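Local atomic coordinates of alpha-amylase (Eisenia fetida, PDB entry 6M4K), a protein that probably hydrolyses internal alpha-1,4-glucosidic linkages of starch and related polysaccharides as a glycoside hydrolase family 13 alpha-amylase. Residues 28-33 / 45-50; 65-70 / 196-201; 82-87 / 187-192; 215-220 / 231-236. One frame throughout, in Å; residues are numbered along the deposited sequence.

Overall arrangement
All four contacts belong to the family 13 catalytic barrel, whose eight parallel strands are ringed by helices. Contact 1 packs helix 27-39 on strand 44-47. Contact 3, with its centre about 12 Å away, ties helix 81-93 to helix 176-192 in the outer layer and is nested, along the chain, inside the loop closed by contact 2. Contact 2 brings the loop 65-70 against segment 196-201, near the calcium-site residues. Contact 4, last in sequence, folds the loop 215-220 beside strand 232-235, the sheet neighbour of strand 196-199, about 15 Å from contacts 2 and 3. Contacts 1, 2 and 4 hold a helix or loop to the second, fourth and fifth barrel strands; contact 3 joins two surrounding helices.

Contact 1 (28-33 / 45-50); sequences TDIERE and VQVSPP. With SO4 (sulfate ion), chain G.
Ile30 projects from helix 27-39 toward strand 44-47 and lays its two branches against two valines, Val45 and Val47. In both pairs the side chains cross obliquely, so single methyl groups meet and no broad surfaces are matched. The longer branch reaches Val47: CG1 lies anti to the carbonyl carbon (chi1 -61°) and the chain is fully extended beyond it, which carries Ile30 CD1 to within 3.7 Å of Val47 CG1. The shorter branch serves Val45, with Ile30 CG2 at 4.1 Å from Val45 CG1. One beta-branched residue thus touches two positions of the strand, Val45 and Val47, that point to the same side, while the intervening Gln46 points away from the helix and bonds to Tyr234 and Arg341. Valine suits a strand here because its branching at CB agrees with extended backbone and presents a compact methyl surface; isoleucine adds the reach that a helix needs to span the gap. No polar atom crosses the interface, as befits three buried residues. Away from the strand the helix carries polar residues: Asp29, though buried, accepts a bond at OD2 from the backbone N of Val375. The helix, the second element of the beta-alpha-beta unit 19-22, 27-39, 44-47, is packed further by Leu22 of the first strand and Met87 of helix 81-93, both touching Ile30, while Val45 is bonded through its backbone to strand 97-102.

Contact 2 (65-70 / 196-201); sequences QRYQPV and GFRLDA
The ring of Tyr67 meets two flat groups, the carboxylate of Asp200 and the guanidinium of Arg198, and approaches both obliquely. Asp200 OD1 sits 3.7 Å from Tyr67 CD1, its carboxylate moderately tilted to the ring. Beside it Arg198 NH1 lies 3.8 Å from Tyr67 CE1, the guanidinium plane standing 76° from the ring plane. Another ring, that of His302, lies nearly parallel to the tyrosine. The two charged groups are themselves joined: Arg198 NH1 donates to Asp200 OD1 at 2.9 Å, reaching the oxygen on its anti side. The bond is bent, its N-H...O angle 144°, the acceptor tilted out of the guanidinium plane. A bend at chi2 (-103°) carries the guanidinium forward along the strand, toward Asp200. Asp101 ties the group together, bonding through OD1 to Arg198 NH1 and through OD2 to Tyr67 OH, holding the tyrosine by its hydroxyl while the CD1-CE1 side of its ring lies against the ion pair. A tyrosine suits this place, packing beside buried polar groups and offering a hydroxyl to Asp101. The calcium-site residues Asn105 and His204 lie within about 6 and 7 Å of the Asp200 side chain, and an acetate, probably from the crystallisation liquor, within about 3 Å. GFRLDA, on and just beyond the fourth barrel strand, is a signature of family 13, whose barrel strands line the substrate cleft with their C-terminal ends.

Contact 3 (82-87 / 187-192); sequences TQFRNM and NRLIGW. With SO4 (sulfate ion), chain G.
An arginine-tryptophan cation-pi stack, Arg85 on Trp192, joins two neighbouring helices in the outer layer of the TIM barrel. The two short helical segments run at 48° to one another, their axes 11.0 Å apart at closest approach. The guanidinium of Arg85 lies nearly flat on the indole, planes only 13° apart, and its CZ stands 3.5 Å from the centroid of the five-membered ring. Nearer the backbone of the same side chain, Arg85 CD sits over the six-membered ring in a CH-pi contact, 3.8 Å from its centroid. A bend at chi3 (78°) lets the arginine follow both rings of one face; the opposite face rests on the tryptophan's own helix, where Arg188 O lies near the rim. Trp192 NE1 sits beneath the guanidinium without a hydrogen bond, both groups being donors, and Arg85 NH1 finds its acceptor in Glu81. Arginine suits this exposed position, since it stays accessible to solvent while its flat cation covers the indole. Deeper in, Phe84 comes to the edge of the indole, CD2 reaching Trp192 CE3 at 3.8 Å. A water bridges the two backbones, donating to Arg85 O at 3.1 Å and to Trp192 O at 2.9 Å. With an alanine here in place of Trp192, the Arg85 guanidinium would probably lose the surface it stacks on and be freer to turn, and a gap would open beside Phe84. Inward, Phe84 and Leu189 both pack on Val100 of strand 97-102, which lies between the two helices in sequence, while Trp27 of helix 27-39 meets Phe84 edge-to-face.

Contact 4 (215-220 / 231-236); sequences GRLNQL and AYIYQE
Leu217 and Leu220 fasten the loop after helix 207-214 to the start of strand 232-235, the fifth strand of the TIM barrel, in one of the helix-to-strand connections of the fold. Before them, Arg216 anchors the loop to helix 176-192, its NE paired with Asp180 and its carbonyl bonded to Asn187. Leu217 then turns toward the strand, where CD1 comes to a loose 4.5 Å from Ile233 CD1; the same leucine also packs on Ala186. Asn218 points its side chain away, as suits an exposed amide, but its backbone works inward: Asn218 O accepts a hydrogen bond from a water at 2.7 Å, and that water accepts one from Ala231 N at 2.9 Å. The water fills the role of a direct backbone bond where the two backbone segments stand too far apart for one. Gln219, another exposed residue, also directs its side chain away, and its NE2 bonds to Asn230 just ahead of the strand. The backbone from 217 to 220 is extended, so the two leucines, three residues apart, face the strand while the two amides face out. Leu220 carries the closer packing, set against Ala231 and Phe225, and the small Ala231 lets the backbones approach to 5.9 Å between their CA atoms. A serine in place of Leu220 would probably leave a gap against both and put a hydroxyl in a buried apolar spot. With CG anti to the carbonyl carbon (chi1 -66°), Leu220 sets CD2 3.6 Å from Ala231 CA and 4.0 Å from Ala231 CB.

Contact 1 (28-33 / 45-50)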
# COMPACT_ATOMS: atom_id res chain seq x y z
N THR A 28 -14.79 -5.93 -11.66
CA THR A 28 -14.59 -6.59 -12.94
C THR A 28 -13.20 -6.34 -13.50
O THR A 28 -12.62 -7.23 -14.14
CB THR A 28 -15.64 -6.14 -13.95
OG1 THR A 28 -15.64 -4.71 -14.02
CG2 THR A 28 -17.02 -6.65 -13.55
N ASP A 29 -12.64 -5.15 -13.24
CA ASP A 29 -11.29 -4.85 -13.70
C ASP A 29 -10.24 -5.58 -12.88
O ASP A 29 -9.26 -6.08 -13.43
CB ASP A 29 -11.04 -3.34 -13.72
CG ASP A 29 -11.66 -2.68 -14.93
OD1 ASP A 29 -11.73 -3.33 -16.00
OD2 ASP A 29 -12.07 -1.52 -14.81
N ILE A 30 -10.42 -5.65 -11.56
CA ILE A 30 -9.47 -6.40 -10.74
C ILE A 30 -9.49 -7.87 -11.14
O ILE A 30 -8.44 -8.51 -11.28
CB ILE A 30 -9.73 -6.19 -9.24
CG1 ILE A 30 -9.56 -4.71 -8.89
CG2 ILE A 30 -8.81 -7.08 -8.40
CD1 ILE A 30 -9.74 -4.39 -7.43
N GLU A 31 -10.69 -8.41 -11.38
CA GLU A 31 -10.81 -9.80 -11.79
C GLU A 31 -9.99 -10.09 -13.04
O GLU A 31 -9.26 -11.09 -13.10
CB GLU A 31 -12.29 -10.13 -12.01
CG GLU A 31 -12.51 -11.59 -12.38
CD GLU A 31 -13.97 -11.96 -12.51
OE1 GLU A 31 -14.84 -11.08 -12.40
OE2 GLU A 31 -14.24 -13.16 -12.73
N ARG A 32 -10.07 -9.21 -14.04
CA ARG A 32 -9.24 -9.39 -15.24
C ARG A 32 -7.77 -9.18 -14.93
O ARG A 32 -6.91 -9.92 -15.42
CB ARG A 32 -9.70 -8.44 -16.34
CG ARG A 32 -11.14 -8.62 -16.76
CD ARG A 32 -11.44 -7.91 -18.07
NE ARG A 32 -12.87 -7.65 -18.21
CZ ARG A 32 -13.46 -6.53 -17.82
NH1 ARG A 32 -12.74 -5.56 -17.26
NH2 ARG A 32 -14.77 -6.36 -17.98
N GLU A 33 -7.46 -8.19 -14.10
CA GLU A 33 -6.07 -7.87 -13.80
C GLU A 33 -5.35 -9.01 -13.10
O GLU A 33 -4.13 -9.11 -13.19
CB GLU A 33 -6.00 -6.60 -12.95
CG GLU A 33 -4.62 -5.97 -12.89
CD GLU A 33 -4.20 -5.34 -14.21
OE1 GLU A 33 -4.98 -5.36 -15.19
OE2 GLU A 33 -3.08 -4.79 -14.25
N VAL A 45 -3.72 -8.24 -3.97
CA VAL A 45 -4.31 -6.94 -4.29
C VAL A 45 -5.04 -6.42 -3.07
O VAL A 45 -5.88 -7.12 -2.50
CB VAL A 45 -5.32 -7.06 -5.45
CG1 VAL A 45 -6.05 -5.73 -5.66
CG2 VAL A 45 -4.62 -7.49 -6.70
N GLN A 46 -4.75 -5.18 -2.68
CA GLN A 46 -5.58 -4.47 -1.72
C GLN A 46 -6.70 -3.76 -2.48
O GLN A 46 -6.42 -2.99 -3.41
CB GLN A 46 -4.76 -3.43 -0.97
CG GLN A 46 -5.51 -2.70 0.10
CD GLN A 46 -4.67 -1.63 0.73
OE1 GLN A 46 -3.58 -1.91 1.23
NE2 GLN A 46 -5.16 -0.39 0.71
N VAL A 47 -7.94 -4.02 -2.10
CA VAL A 47 -9.11 -3.46 -2.78
C VAL A 47 -9.73 -2.37 -1.93
O VAL A 47 -9.70 -2.41 -0.69
CB VAL A 47 -10.14 -4.56 -3.12
CG1 VAL A 47 -9.51 -5.64 -3.99
CG2 VAL A 47 -10.78 -5.15 -1.86
N SER A 48 -10.33 -1.38 -2.60
CA SER A 48 -10.98 -0.27 -1.92
C SER A 48 -12.16 -0.78 -1.08
O SER A 48 -12.69 -1.87 -1.33
CB SER A 48 -11.48 0.74 -2.96
OG SER A 48 -10.41 1.51 -3.49
N PRO A 49 -12.59 -0.01 -0.07
CA PRO A 49 -13.66 -0.50 0.84
C PRO A 49 -14.85 -1.03 0.05
O PRO A 49 -15.41 -0.31 -0.79
CB PRO A 49 -14.01 0.74 1.67
CG PRO A 49 -12.70 1.50 1.74
CD PRO A 49 -12.07 1.30 0.37
N PRO A 50 -15.23 -2.29 0.27
CA PRO A 50 -16.24 -2.92 -0.58
C PRO A 50 -17.63 -2.93 0.04
O PRO A 50 -18.58 -3.39 -0.59
CB PRO A 50 -15.71 -4.35 -0.71
CG PRO A 50 -15.11 -4.59 0.65
CD PRO A 50 -14.45 -3.29 1.02
S SO4 G . -18.89 -2.93 -14.46
O1 SO4 G . -19.31 -2.78 -13.07
O2 SO4 G . -17.53 -3.44 -14.45
O3 SO4 G . -18.87 -1.62 -15.10
O4 SO4 G . -19.78 -3.85 -15.15

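Contact 2 (65-70 / 196-201)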
# COMPACT_ATOMS: atom_id res chain seq x y z
N GLN A 65 -15.65 9.32 -0.08
CA GLN A 65 -16.95 8.79 0.33
C GLN A 65 -16.85 7.33 0.75
O GLN A 65 -17.64 6.87 1.58
CB GLN A 65 -17.99 8.99 -0.79
CG GLN A 65 -17.82 8.02 -1.92
CD GLN A 65 -18.77 8.26 -3.09
OE1 GLN A 65 -19.64 9.14 -3.04
NE2 GLN A 65 -18.60 7.47 -4.15
N ARG A 66 -15.87 6.59 0.20
CA ARG A 66 -15.74 5.17 0.52
C ARG A 66 -15.18 4.92 1.91
O ARG A 66 -15.25 3.78 2.37
CB ARG A 66 -14.92 4.45 -0.55
CG ARG A 66 -15.61 4.48 -1.90
CD ARG A 66 -14.87 3.70 -2.94
NE ARG A 66 -15.02 2.25 -2.77
CZ ARG A 66 -14.78 1.38 -3.74
NH1 ARG A 66 -14.40 1.82 -4.93
NH2 ARG A 66 -14.94 0.08 -3.55
N TYR A 67 -14.70 5.95 2.59
CA TYR A 67 -14.21 5.82 3.96
C TYR A 67 -15.26 6.24 4.99
O TYR A 67 -14.92 6.44 6.16
CB TYR A 67 -12.86 6.54 4.10
CG TYR A 67 -11.83 5.78 3.30
CD1 TYR A 67 -11.20 4.66 3.85
CD2 TYR A 67 -11.54 6.11 1.98
CE1 TYR A 67 -10.30 3.91 3.10
CE2 TYR A 67 -10.65 5.37 1.23
CZ TYR A 67 -10.02 4.27 1.80
OH TYR A 67 -9.14 3.54 1.03
N GLN A 68 -16.53 6.33 4.57
CA GLN A 68 -17.67 6.61 5.44
C GLN A 68 -18.67 5.47 5.31
O GLN A 68 -19.62 5.55 4.51
CB GLN A 68 -18.29 7.97 5.12
CG GLN A 68 -17.36 9.10 5.50
CD GLN A 68 -18.01 10.46 5.41
OE1 GLN A 68 -19.15 10.65 5.85
NE2 GLN A 68 -17.30 11.41 4.83
N PRO A 69 -18.51 4.41 6.09
CA PRO A 69 -19.45 3.28 6.01
C PRO A 69 -20.87 3.69 6.35
O PRO A 69 -21.12 4.50 7.25
CB PRO A 69 -18.90 2.29 7.04
CG PRO A 69 -17.45 2.62 7.12
CD PRO A 69 -17.37 4.11 6.97
N VAL A 70 -21.80 3.06 5.63
CA VAL A 70 -23.23 3.17 5.90
C VAL A 70 -23.81 1.85 6.39
O VAL A 70 -24.69 1.84 7.26
CB VAL A 70 -23.96 3.71 4.65
CG1 VAL A 70 -25.49 3.57 4.79
CG2 VAL A 70 -23.57 5.16 4.40
N GLY A 196 -7.40 -11.40 3.78
CA GLY A 196 -6.93 -10.52 4.83
C GLY A 196 -7.51 -9.13 4.66
O GLY A 196 -8.37 -8.89 3.81
N PHE A 197 -7.03 -8.22 5.51
CA PHE A 197 -7.59 -6.88 5.61
C PHE A 197 -6.49 -5.86 5.83
O PHE A 197 -5.56 -6.09 6.62
CB PHE A 197 -8.59 -6.76 6.76
CG PHE A 197 -9.77 -7.67 6.61
CD1 PHE A 197 -9.71 -9.00 7.02
CD2 PHE A 197 -10.94 -7.20 6.04
CE1 PHE A 197 -10.80 -9.84 6.85
CE2 PHE A 197 -12.03 -8.03 5.88
CZ PHE A 197 -11.96 -9.35 6.28
N ARG A 198 -6.60 -4.73 5.13
CA ARG A 198 -5.92 -3.49 5.50
C ARG A 198 -6.89 -2.75 6.40
O ARG A 198 -7.96 -2.33 5.95
CB ARG A 198 -5.65 -2.68 4.23
CG ARG A 198 -5.05 -1.30 4.46
CD ARG A 198 -6.07 -0.16 4.31
NE ARG A 198 -5.42 1.13 4.51
CZ ARG A 198 -6.06 2.27 4.78
NH1 ARG A 198 -7.38 2.29 4.88
NH2 ARG A 198 -5.37 3.39 4.96
N LEU A 199 -6.57 -2.60 7.69
CA LEU A 199 -7.51 -1.98 8.63
C LEU A 199 -7.28 -0.47 8.69
O LEU A 199 -6.23 -0.00 9.14
CB LEU A 199 -7.46 -2.66 10.00
CG LEU A 199 -7.98 -4.09 10.06
CD1 LEU A 199 -7.94 -4.58 11.49
CD2 LEU A 199 -9.40 -4.22 9.48
N ASP A 200 -8.28 0.28 8.25
CA ASP A 200 -8.23 1.73 8.22
C ASP A 200 -8.24 2.34 9.62
O ASP A 200 -8.93 1.86 10.52
CB ASP A 200 -9.49 2.19 7.48
CG ASP A 200 -9.57 3.68 7.33
OD1 ASP A 200 -8.75 4.24 6.59
OD2 ASP A 200 -10.49 4.29 7.93
N ALA A 201 -7.47 3.41 9.79
CA ALA A 201 -7.59 4.31 10.95
C ALA A 201 -7.35 3.61 12.29
O ALA A 201 -7.98 3.94 13.30
CB ALA A 201 -8.92 5.07 10.94

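Contact 3 (82-87 / 187-192)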
# COMPACT_ATOMS: atom_id res chain seq x y z
N THR A 82 -22.20 -9.74 -6.15
CA THR A 82 -21.92 -10.77 -7.15
C THR A 82 -20.59 -10.51 -7.83
O THR A 82 -19.78 -11.44 -8.01
CB THR A 82 -23.06 -10.81 -8.17
OG1 THR A 82 -24.20 -11.42 -7.56
CG2 THR A 82 -22.66 -11.61 -9.40
N GLN A 83 -20.33 -9.26 -8.21
CA GLN A 83 -19.07 -8.95 -8.87
C GLN A 83 -17.89 -9.10 -7.92
O GLN A 83 -16.82 -9.56 -8.34
CB GLN A 83 -19.15 -7.55 -9.48
CG GLN A 83 -20.11 -7.49 -10.65
CD GLN A 83 -20.37 -6.07 -11.10
OE1 GLN A 83 -20.56 -5.17 -10.28
NE2 GLN A 83 -20.40 -5.86 -12.41
N PHE A 84 -18.07 -8.73 -6.65
CA PHE A 84 -17.02 -8.92 -5.65
C PHE A 84 -16.65 -10.40 -5.52
O PHE A 84 -15.47 -10.77 -5.52
CB PHE A 84 -17.46 -8.35 -4.30
CG PHE A 84 -16.39 -8.43 -3.24
CD1 PHE A 84 -15.44 -7.42 -3.12
CD2 PHE A 84 -16.31 -9.52 -2.37
CE1 PHE A 84 -14.43 -7.49 -2.17
CE2 PHE A 84 -15.31 -9.60 -1.42
CZ PHE A 84 -14.36 -8.58 -1.31
N ARG A 85 -17.67 -11.26 -5.44
CA ARG A 85 -17.41 -12.68 -5.24
C ARG A 85 -16.81 -13.33 -6.48
O ARG A 85 -15.94 -14.19 -6.36
CB ARG A 85 -18.69 -13.37 -4.77
CG ARG A 85 -19.08 -12.86 -3.41
CD ARG A 85 -20.42 -13.36 -2.97
NE ARG A 85 -20.37 -14.74 -2.51
CZ ARG A 85 -21.31 -15.29 -1.75
NH1 ARG A 85 -22.37 -14.57 -1.38
NH2 ARG A 85 -21.20 -16.55 -1.37
N ASN A 86 -17.24 -12.89 -7.67
CA ASN A 86 -16.60 -13.36 -8.89
C ASN A 86 -15.11 -13.01 -8.89
O ASN A 86 -14.27 -13.83 -9.27
CB ASN A 86 -17.25 -12.73 -10.12
CG ASN A 86 -18.59 -13.34 -10.48
OD1 ASN A 86 -19.38 -12.72 -11.20
ND2 ASN A 86 -18.86 -14.55 -10.01
N MET A 87 -14.79 -11.77 -8.50
CA MET A 87 -13.40 -11.32 -8.43
C MET A 87 -12.58 -12.19 -7.48
O MET A 87 -11.50 -12.66 -7.83
CB MET A 87 -13.37 -9.86 -7.99
CG MET A 87 -11.99 -9.30 -7.74
SD MET A 87 -12.04 -7.71 -6.89
CE MET A 87 -12.67 -8.21 -5.28
N ASN A 187 -15.95 -11.86 8.90
CA ASN A 187 -16.07 -13.30 8.71
C ASN A 187 -16.84 -13.66 7.45
O ASN A 187 -16.57 -14.69 6.83
CB ASN A 187 -16.74 -13.94 9.93
CG ASN A 187 -15.76 -14.18 11.05
OD1 ASN A 187 -14.57 -14.35 10.79
ND2 ASN A 187 -16.24 -14.18 12.30
N ARG A 188 -17.84 -12.85 7.08
CA ARG A 188 -18.55 -13.11 5.84
C ARG A 188 -17.60 -13.02 4.66
O ARG A 188 -17.60 -13.88 3.78
CB ARG A 188 -19.71 -12.11 5.71
CG ARG A 188 -20.58 -12.26 4.47
CD ARG A 188 -21.96 -11.57 4.62
NE ARG A 188 -21.96 -10.56 5.67
CZ ARG A 188 -21.96 -9.25 5.44
NH1 ARG A 188 -21.99 -8.79 4.20
NH2 ARG A 188 -21.94 -8.39 6.46
N LEU A 189 -16.73 -12.01 4.68
CA LEU A 189 -15.78 -11.85 3.59
C LEU A 189 -14.73 -12.95 3.59
O LEU A 189 -14.38 -13.48 2.52
CB LEU A 189 -15.16 -10.45 3.64
CG LEU A 189 -15.97 -9.34 2.96
CD1 LEU A 189 -17.43 -9.27 3.42
CD2 LEU A 189 -15.29 -8.01 3.16
N ILE A 190 -14.22 -13.33 4.77
CA ILE A 190 -13.30 -14.46 4.86
C ILE A 190 -13.96 -15.71 4.29
O ILE A 190 -13.33 -16.46 3.52
CB ILE A 190 -12.84 -14.66 6.31
CG1 ILE A 190 -11.93 -13.52 6.75
CG2 ILE A 190 -12.12 -15.99 6.47
CD1 ILE A 190 -11.68 -13.49 8.25
N GLY A 191 -15.24 -15.92 4.59
CA GLY A 191 -15.92 -17.10 4.09
C GLY A 191 -16.00 -17.15 2.58
O GLY A 191 -15.97 -18.23 1.98
N TRP A 192 -16.09 -15.99 1.93
CA TRP A 192 -16.09 -15.93 0.47
C TRP A 192 -14.71 -16.13 -0.14
O TRP A 192 -14.62 -16.36 -1.35
CB TRP A 192 -16.64 -14.58 -0.01
CG TRP A 192 -18.05 -14.31 0.40
CD1 TRP A 192 -18.96 -15.21 0.90
CD2 TRP A 192 -18.71 -13.04 0.36
NE1 TRP A 192 -20.15 -14.57 1.16
CE2 TRP A 192 -20.02 -13.24 0.84
CE3 TRP A 192 -18.32 -11.76 -0.03
CZ2 TRP A 192 -20.95 -12.20 0.93
CZ3 TRP A 192 -19.24 -10.73 0.06
CH2 TRP A 192 -20.54 -10.96 0.53
S SO4 G . -18.89 -2.93 -14.46
O1 SO4 G . -19.31 -2.78 -13.07
O2 SO4 G . -17.53 -3.44 -14.45
O3 SO4 G . -18.87 -1.62 -15.10
O4 SO4 G . -19.78 -3.85 -15.15
O HOH W 1 -16.19 -15.54 -3.62

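Contact 4 (215-220 / 231-236)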
# COMPACT_ATOMS: atom_id res chain seq x y z
N GLY A 215 -10.13 -11.75 17.66
CA GLY A 215 -10.39 -13.02 18.32
C GLY A 215 -11.68 -13.69 17.91
O GLY A 215 -11.85 -14.89 18.14
N ARG A 216 -12.60 -12.94 17.30
CA ARG A 216 -13.85 -13.48 16.79
C ARG A 216 -13.74 -14.00 15.37
O ARG A 216 -14.70 -14.56 14.85
CB ARG A 216 -14.94 -12.40 16.83
CG ARG A 216 -15.39 -11.99 18.22
CD ARG A 216 -16.06 -10.62 18.15
NE ARG A 216 -16.97 -10.37 19.28
CZ ARG A 216 -16.59 -10.01 20.50
NH1 ARG A 216 -15.30 -9.88 20.80
NH2 ARG A 216 -17.50 -9.81 21.45
N LEU A 217 -12.58 -13.83 14.72
CA LEU A 217 -12.49 -14.16 13.30
C LEU A 217 -12.37 -15.66 13.09
O LEU A 217 -11.72 -16.37 13.86
CB LEU A 217 -11.29 -13.47 12.66
CG LEU A 217 -11.35 -11.95 12.59
CD1 LEU A 217 -10.15 -11.42 11.80
CD2 LEU A 217 -12.65 -11.50 11.94
N ASN A 218 -12.99 -16.14 12.02
CA ASN A 218 -12.80 -17.49 11.52
C ASN A 218 -11.51 -17.57 10.71
O ASN A 218 -11.00 -16.57 10.21
CB ASN A 218 -13.97 -17.89 10.63
CG ASN A 218 -15.30 -17.85 11.36
OD1 ASN A 218 -15.37 -18.07 12.57
ND2 ASN A 218 -16.37 -17.58 10.62
N GLN A 219 -11.00 -18.79 10.57
CA GLN A 219 -9.80 -18.99 9.78
C GLN A 219 -10.12 -19.00 8.28
O GLN A 219 -11.28 -19.04 7.87
CB GLN A 219 -9.05 -20.24 10.25
CG GLN A 219 -8.52 -20.03 11.67
CD GLN A 219 -7.59 -21.11 12.17
OE1 GLN A 219 -7.93 -22.28 12.16
NE2 GLN A 219 -6.41 -20.70 12.63
N LEU A 220 -9.07 -18.96 7.47
CA LEU A 220 -9.23 -18.78 6.03
C LEU A 220 -9.92 -19.97 5.38
O LEU A 220 -9.88 -21.10 5.87
CB LEU A 220 -7.87 -18.54 5.38
CG LEU A 220 -7.17 -17.25 5.78
CD1 LEU A 220 -5.82 -17.14 5.10
CD2 LEU A 220 -8.02 -16.04 5.44
N ALA A 231 -6.45 -15.05 8.99
CA ALA A 231 -6.41 -13.99 7.99
C ALA A 231 -5.17 -13.12 8.20
O ALA A 231 -4.65 -13.00 9.31
CB ALA A 231 -7.66 -13.12 8.13
N TYR A 232 -4.70 -12.52 7.10
CA TYR A 232 -3.62 -11.54 7.20
C TYR A 232 -4.19 -10.18 7.58
O TYR A 232 -5.11 -9.68 6.92
CB TYR A 232 -2.94 -11.43 5.84
CG TYR A 232 -1.78 -10.45 5.74
CD1 TYR A 232 -0.87 -10.29 6.78
CD2 TYR A 232 -1.57 -9.71 4.57
CE1 TYR A 232 0.21 -9.43 6.66
CE2 TYR A 232 -0.50 -8.84 4.44
CZ TYR A 232 0.39 -8.70 5.49
OH TYR A 232 1.47 -7.85 5.40
N ILE A 233 -3.66 -9.56 8.62
CA ILE A 233 -4.12 -8.25 9.06
C ILE A 233 -2.92 -7.31 9.04
O ILE A 233 -1.90 -7.57 9.71
CB ILE A 233 -4.73 -8.29 10.47
CG1 ILE A 233 -5.92 -9.26 10.53
CG2 ILE A 233 -5.12 -6.88 10.92
CD1 ILE A 233 -7.13 -8.78 9.80
N TYR A 234 -3.02 -6.24 8.27
CA TYR A 234 -2.10 -5.13 8.41
C TYR A 234 -2.87 -3.87 8.75
O TYR A 234 -3.93 -3.60 8.18
CB TYR A 234 -1.14 -4.96 7.22
CG TYR A 234 -1.74 -4.82 5.84
CD1 TYR A 234 -2.17 -5.93 5.14
CD2 TYR A 234 -1.84 -3.57 5.22
CE1 TYR A 234 -2.70 -5.83 3.86
CE2 TYR A 234 -2.33 -3.46 3.93
CZ TYR A 234 -2.77 -4.59 3.26
OH TYR A 234 -3.29 -4.50 1.98
N GLN A 235 -2.35 -3.11 9.70
CA GLN A 235 -3.09 -2.07 10.38
C GLN A 235 -2.54 -0.72 9.96
O GLN A 235 -1.33 -0.49 10.04
CB GLN A 235 -2.94 -2.24 11.90
CG GLN A 235 -3.53 -3.52 12.42
CD GLN A 235 -2.96 -3.90 13.77
OE1 GLN A 235 -3.54 -3.60 14.82
NE2 GLN A 235 -1.78 -4.51 13.75
N GLU A 236 -3.42 0.17 9.48
CA GLU A 236 -2.98 1.52 9.15
C GLU A 236 -2.85 2.30 10.44
O GLU A 236 -3.85 2.73 11.03
CB GLU A 236 -3.95 2.22 8.21
CG GLU A 236 -3.38 3.58 7.81
CD GLU A 236 -4.41 4.68 7.58
OE1 GLU A 236 -5.55 4.60 8.08
OE2 GLU A 236 -4.04 5.67 6.89
O HOH W 2 -8.66 -15.35 10.80